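PDB 1LO7: 4-hydroxybenzoyl-CoA thioesterase from Pseudomonas sp. CBS3, which hydrolyses 4-hydroxybenzoyl-CoA to 4-hydroxybenzoate and coenzyme A, the last step in the breakdown of 4-chlorobenzoate. Local coordinates for residues G43-W47 against R48-V52. Numbering follows the deposited sequence.
Sequences GLPPW and RQTVV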
loop_
_atom_site.group_PDB
_atom_site.type_symbol
_atom_site.label_atom_id
_atom_site.label_comp_id
_atom_site.label_asym_id
_atom_site.label_seq_id
_atom_site.Cartn_x
_atom_site.Cartn_y
_atom_site.Cartn_z
ATOM N N GLY A 43 3.309 6.000 26.641
ATOM C CA GLY A 43 4.053 7.207 27.050
ATOM C C GLY A 43 5.397 7.461 26.385
ATOM O O GLY A 43 6.064 8.426 26.732
ATOM N N LEU A 44 5.824 6.638 25.434
ATOM C CA LEU A 44 7.091 6.947 24.819
ATOM C C LEU A 44 6.851 8.093 23.851
ATOM O O LEU A 44 5.748 8.303 23.297
ATOM C CB LEU A 44 7.592 5.751 23.971
ATOM C CG LEU A 44 8.227 4.599 24.758
ATOM C CD1 LEU A 44 7.194 3.757 25.508
ATOM C CD2 LEU A 44 9.014 3.701 23.806
ATOM N N PRO A 45 7.886 8.838 23.593
ATOM C CA PRO A 45 7.732 9.926 22.647
ATOM C C PRO A 45 7.726 9.366 21.215
ATOM O O PRO A 45 8.129 8.234 20.991
ATOM C CB PRO A 45 9.019 10.761 22.851
ATOM C CG PRO A 45 9.750 10.229 24.074
ATOM C CD PRO A 45 9.226 8.811 24.228
ATOM N N PRO A 46 7.318 10.150 20.243
ATOM C CA PRO A 46 7.345 9.704 18.862
ATOM C C PRO A 46 8.780 9.504 18.413
ATOM O O PRO A 46 9.695 10.189 18.915
ATOM C CB PRO A 46 6.724 10.846 18.029
ATOM C CG PRO A 46 6.320 11.924 19.028
ATOM C CD PRO A 46 6.610 11.435 20.432
ATOM N N TRP A 47 8.978 8.591 17.465
ATOM C CA TRP A 47 10.339 8.347 17.020
ATOM C C TRP A 47 11.054 9.632 16.532
ATOM O O TRP A 47 12.265 9.786 16.676
ATOM C CB TRP A 47 10.405 7.267 15.944
ATOM C CG TRP A 47 9.645 6.014 16.293
ATOM C CD1 TRP A 47 8.828 5.340 15.442
ATOM C CD2 TRP A 47 9.618 5.313 17.550
ATOM N NE1 TRP A 47 8.289 4.253 16.058
ATOM C CE2 TRP A 47 8.766 4.176 17.349
ATOM C CE3 TRP A 47 10.255 5.505 18.804
ATOM C CZ2 TRP A 47 8.516 3.249 18.355
ATOM C CZ3 TRP A 47 10.002 4.559 19.797
ATOM C CH2 TRP A 47 9.145 3.453 19.559
ATOM N N ARG A 48 10.312 10.579 15.925
ATOM C CA ARG A 48 10.891 11.830 15.429
ATOM C C ARG A 48 11.652 12.527 16.542
ATOM O O ARG A 48 12.660 13.187 16.329
ATOM C CB ARG A 48 9.686 12.676 14.991
ATOM C CG ARG A 48 9.925 13.840 14.085
ATOM C CD ARG A 48 8.601 14.573 13.895
ATOM N NE ARG A 48 7.674 13.832 13.030
ATOM C CZ ARG A 48 6.558 13.288 13.492
ATOM N NH1 ARG A 48 6.205 13.379 14.779
ATOM N NH2 ARG A 48 5.768 12.655 12.621
ATOM N N GLN A 49 11.143 12.392 17.750
ATOM C CA GLN A 49 11.777 13.014 18.884
ATOM C C GLN A 49 12.873 12.103 19.478
ATOM O O GLN A 49 13.974 12.536 19.828
ATOM C CB GLN A 49 10.657 13.382 19.900
ATOM C CG GLN A 49 11.118 13.923 21.257
ATOM C CD GLN A 49 9.920 14.222 22.145
ATOM O OE1 GLN A 49 8.834 14.565 21.642
ATOM N NE2 GLN A 49 10.112 14.042 23.456
ATOM N N THR A 50 12.582 10.796 19.609
ATOM C CA THR A 50 13.594 9.929 20.192
ATOM C C THR A 50 14.860 9.903 19.354
ATOM O O THR A 50 15.949 9.733 19.900
ATOM C CB THR A 50 13.114 8.475 20.412
ATOM O OG1 THR A 50 12.782 7.852 19.164
ATOM C CG2 THR A 50 11.916 8.418 21.350
ATOM N N VAL A 51 14.730 10.028 18.038
ATOM C CA VAL A 51 15.951 9.982 17.222
ATOM C C VAL A 51 16.872 11.144 17.537
ATOM O O VAL A 51 18.093 10.988 17.616
ATOM C CB VAL A 51 15.642 9.873 15.727
ATOM C CG1 VAL A 51 15.018 11.152 15.188
ATOM C CG2 VAL A 51 16.878 9.446 14.923
ATOM N N VAL A 52 16.273 12.312 17.770
ATOM C CA VAL A 52 17.058 13.521 18.104
ATOM C C VAL A 52 17.665 13.388 19.484
ATOM O O VAL A 52 18.843 13.684 19.704
ATOM C CB VAL A 52 16.181 14.798 18.004
ATOM C CG1 VAL A 52 16.912 16.014 18.577
ATOM C CG2 VAL A 52 15.862 15.034 16.525
#
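The indole of W47 meets the hydroxyl of T50 at its edge and in its plane, OG1 of T50 lying 3.5 Å from CE3 of W47, and the two side chains run side by side. Elsewhere the indole touches T59, F13 of a second subunit (edge-to-face) and the bound 4-hydroxyphenacyl-CoA. The guanidinium of R48 passes P46 obliquely, NH1 of R48 lying 4.2 Å from CB of P46. NH2 of R48 is hydrogen-bonded to OG of S73 and the backbone O of Y74, both of the second subunit. The amide of Q49 lies against P45, with NE2 of Q49 3.5 Å from CB of P45. CG of Q49 is anti to its backbone N (chi1 174°) and the chain beyond is extended, which carries the amide back to the proline. CG2 of T50 packs across CG of P45 at 3.9 Å. With chi1 of T50 at 63°, OG1 faces CE3 of W47; it is hydrogen-bonded to the backbone O of I56. The carbonyl O of P46 accepts hydrogen bonds from N of T50 (3.0 Å) and N of Q49 (2.9 Å). P46 is the N-cap of helix 47-54, and W47, its first residue, binds substrate in this hot dog fold thioesterase.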